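Local coordinates for protein acyl-coenzyme A oxidase acox-1.2 (Caenorhabditis elegans, PDB 5K3J) that catalyses the FAD-dependent desaturation of short-chain ascaroside-CoA thioesters, the first step of peroxisomal beta-oxidation in pheromone biosynthesis, and binds ATP where its two subunits meet, at residues 520-523 and 524-527. Sequence-based numbering, arbitrary orientation.
Sequences AVEL and TRAS. With ATP (adenosine-5'-triphosphate), chain D.
Thr524 folds its hydroxyl back onto the first turn of helix 520-543, where OG1 hydrogen-bonds Val521 O at 2.5 Å. With chi1 at 58°, OG1 sits between the backbone N and the carbonyl carbon. Val521 O accepts from both Thr524 OG1 and Arg525 N, which gives the buried hydroxyl a backbone acceptor within the helix and suits a threonine there; its methyl CG2 lies against Ala520 O. Arg525 carries the contact. Its chain, extended from CG to NE, runs alongside Val521, whose CG1 approaches the guanidinium obliquely, 3.4 Å from Arg525 NH2. Glu522, bent at chi2 (-61°), brings OE2 to 3.5 Å from Arg525 NE in a salt bridge, the carboxylate and guanidinium planes 31° apart. Tyr591 OH of the second subunit hydrogen-bonds both Glu522 OE2 and Arg525 NH2, and Gln494 NE2 hydrogen-bonds Glu522 OE1. In the plane of the guanidinium, Arg525 NH1 reaches ATP O2G at 3.1 Å, while ATP O1A lies over one face. Were Arg525 an alanine, the gamma-phosphate would probably lose a positive neighbour, and Glu522 and Tyr591 of the second subunit a shared partner. Ala526 N and Ser527 N make i to i+4 bonds to Glu522 O and Leu523 O; small Ala526 fits against Gln494, and Ser527 OG hydrogen-bonds Leu439 O. The carboxylate and tyrosine appear to orient a cation that probably offsets part of the triphosphate charge at the dimer interface.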
ATOM      1  N   ALA A 520      -0.400  14.855  21.134  1.00 72.80           N
ATOM      2  CA  ALA A 520      -1.038  13.683  20.534  1.00 70.34           C
ATOM      3  C   ALA A 520      -0.064  12.733  19.838  1.00 68.26           C
ATOM      4  O   ALA A 520      -0.287  11.523  19.818  1.00 65.40           O
ATOM      5  CB  ALA A 520      -2.121  14.123  19.556  1.00 68.61           C
ATOM      6  N   VAL A 521       1.011  13.270  19.269  1.00 54.88           N
ATOM      7  CA  VAL A 521       1.973  12.435  18.553  1.00 58.41           C
ATOM      8  C   VAL A 521       2.840  11.627  19.518  1.00 58.41           C
ATOM      9  O   VAL A 521       3.046  10.431  19.314  1.00 57.69           O
ATOM     10  CB  VAL A 521       2.882  13.269  17.634  1.00 59.90           C
ATOM     11  CG1 VAL A 521       3.871  12.365  16.913  1.00 60.71           C
ATOM     12  CG2 VAL A 521       2.049  14.033  16.624  1.00 60.16           C
ATOM     13  N   GLU A 522       3.342  12.282  20.562  1.00 67.86           N
ATOM     14  CA  GLU A 522       4.133  11.610  21.590  1.00 62.77           C
ATOM     15  C   GLU A 522       3.349  10.470  22.224  1.00 58.62           C
ATOM     16  O   GLU A 522       3.889   9.391  22.475  1.00 56.54           O
ATOM     17  CB  GLU A 522       4.570  12.598  22.672  1.00 64.43           C
ATOM     18  CG  GLU A 522       5.628  13.581  22.214  1.00 63.86           C
ATOM     19  CD  GLU A 522       6.905  12.892  21.781  1.00 63.49           C
ATOM     20  OE1 GLU A 522       7.340  11.950  22.477  1.00 57.56           O
ATOM     21  OE2 GLU A 522       7.472  13.290  20.743  1.00 68.74           O
ATOM     22  N   LEU A 523       2.068  10.724  22.471  1.00 34.32           N
ATOM     23  CA  LEU A 523       1.176   9.749  23.082  1.00 33.81           C
ATOM     24  C   LEU A 523       0.988   8.512  22.215  1.00 34.29           C
ATOM     25  O   LEU A 523       0.823   7.405  22.727  1.00 38.50           O
ATOM     26  CB  LEU A 523      -0.179  10.395  23.366  1.00 33.41           C
ATOM     27  CG  LEU A 523      -0.176  11.521  24.398  1.00 34.27           C
ATOM     28  CD1 LEU A 523      -1.453  12.321  24.293  1.00 34.94           C
ATOM     29  CD2 LEU A 523      -0.018  10.946  25.788  1.00 36.12           C
ATOM     30  N   THR A 524       1.004   8.701  20.901  1.00 41.79           N
ATOM     31  CA  THR A 524       0.872   7.575  19.984  1.00 43.66           C
ATOM     32  C   THR A 524       2.183   6.805  19.879  1.00 42.24           C
ATOM     33  O   THR A 524       2.184   5.605  19.608  1.00 39.55           O
ATOM     34  CB  THR A 524       0.443   8.019  18.573  1.00 44.87           C
ATOM     35  OG1 THR A 524       1.392   8.961  18.058  1.00 50.61           O
ATOM     36  CG2 THR A 524      -0.936   8.656  18.605  1.00 44.52           C
ATOM     37  N   ARG A 525       3.298   7.498  20.085  1.00 50.61           N
ATOM     38  CA  ARG A 525       4.593   6.834  20.127  1.00 51.92           C
ATOM     39  C   ARG A 525       4.633   5.921  21.341  1.00 48.70           C
ATOM     40  O   ARG A 525       5.195   4.826  21.297  1.00 48.34           O
ATOM     41  CB  ARG A 525       5.735   7.849  20.187  1.00 56.17           C
ATOM     42  CG  ARG A 525       5.735   8.858  19.054  1.00 55.51           C
ATOM     43  CD  ARG A 525       6.874   9.851  19.212  1.00 56.32           C
ATOM     44  NE  ARG A 525       6.814  10.929  18.229  1.00 54.27           N
ATOM     45  CZ  ARG A 525       7.275  10.836  16.986  1.00 49.14           C
ATOM     46  NH1 ARG A 525       7.829   9.708  16.561  1.00 46.36           N
ATOM     47  NH2 ARG A 525       7.178  11.872  16.162  1.00 54.51           N
ATOM     48  N   ALA A 526       4.021   6.388  22.424  1.00 40.28           N
ATOM     49  CA  ALA A 526       3.917   5.620  23.657  1.00 46.26           C
ATOM     50  C   ALA A 526       3.088   4.359  23.450  1.00 51.32           C
ATOM     51  O   ALA A 526       3.494   3.266  23.851  1.00 66.36           O
ATOM     52  CB  ALA A 526       3.315   6.472  24.764  1.00 44.23           C
ATOM     53  N   SER A 527       1.923   4.522  22.829  1.00 81.12           N
ATOM     54  CA  SER A 527       1.031   3.402  22.558  1.00 81.96           C
ATOM     55  C   SER A 527       1.730   2.312  21.751  1.00 81.89           C
ATOM     56  O   SER A 527       1.736   1.151  22.153  1.00 88.54           O
ATOM     57  CB  SER A 527      -0.221   3.880  21.819  1.00 84.38           C
ATOM     58  OG  SER A 527      -1.065   4.636  22.672  1.00 87.70           O
TER
HETATM   59  PG  ATP D 702       8.397   5.876  15.899  1.00 59.59           P
HETATM   60  O1G ATP D 702       8.048   6.093  17.351  1.00 56.67           O
HETATM   61  O2G ATP D 702       8.957   7.100  15.211  1.00 57.30           O
HETATM   62  O3G ATP D 702       9.157   4.600  15.625  1.00 55.49           O
HETATM   63  PB  ATP D 702       6.822   5.623  13.595  1.00 62.02           P
HETATM   64  O1B ATP D 702       6.406   4.235  13.163  1.00 53.05           O
HETATM   65  O2B ATP D 702       8.042   6.268  12.979  1.00 59.57           O
HETATM   66  O3B ATP D 702       6.963   5.641  15.199  1.00 62.15           O
HETATM   67  PA  ATP D 702       5.766   8.189  13.423  1.00 50.60           P
HETATM   68  O1A ATP D 702       4.960   8.766  14.564  1.00 43.74           O
HETATM   69  O2A ATP D 702       7.249   8.464  13.332  1.00 45.88           O
HETATM   70  O3A ATP D 702       5.554   6.594  13.404  1.00 51.54           O
HETATM   71  O5' ATP D 702       5.083   8.628  12.036  1.00 52.01           O
HETATM   72  C5' ATP D 702       5.541   8.083  10.798  1.00 44.70           C
HETATM   73  C4' ATP D 702       4.310   7.851   9.939  1.00 44.88           C
HETATM   74  O4' ATP D 702       3.783   6.536  10.145  1.00 43.77           O
HETATM   75  C3' ATP D 702       3.232   8.850  10.324  1.00 44.37           C
HETATM   76  O3' ATP D 702       2.815   9.577   9.166  1.00 41.39           O
HETATM   77  C2' ATP D 702       2.091   8.014  10.864  1.00 43.42           C
HETATM   78  O2' ATP D 702       0.825   8.489  10.405  1.00 47.76           O
HETATM   79  C1' ATP D 702       2.371   6.609  10.352  1.00 42.22           C
HETATM   80  N9  ATP D 702       1.937   5.570  11.320  1.00 46.01           N
HETATM   81  C8  ATP D 702       2.607   5.200  12.425  1.00 45.83           C
HETATM   82  N7  ATP D 702       1.952   4.222  13.098  1.00 48.05           N
HETATM   83  C5  ATP D 702       0.830   3.945  12.412  1.00 42.58           C
HETATM   84  C6  ATP D 702      -0.313   3.016  12.568  1.00 41.20           C
HETATM   85  N6  ATP D 702      -0.391   2.160  13.618  1.00 43.15           N
HETATM   86  N1  ATP D 702      -1.275   3.050  11.619  1.00 40.06           N
HETATM   87  C2  ATP D 702      -1.211   3.893  10.570  1.00 41.86           C
HETATM   88  N3  ATP D 702      -0.207   4.762  10.369  1.00 41.09           N
HETATM   89  C4  ATP D 702       0.826   4.835  11.240  1.00 44.78           C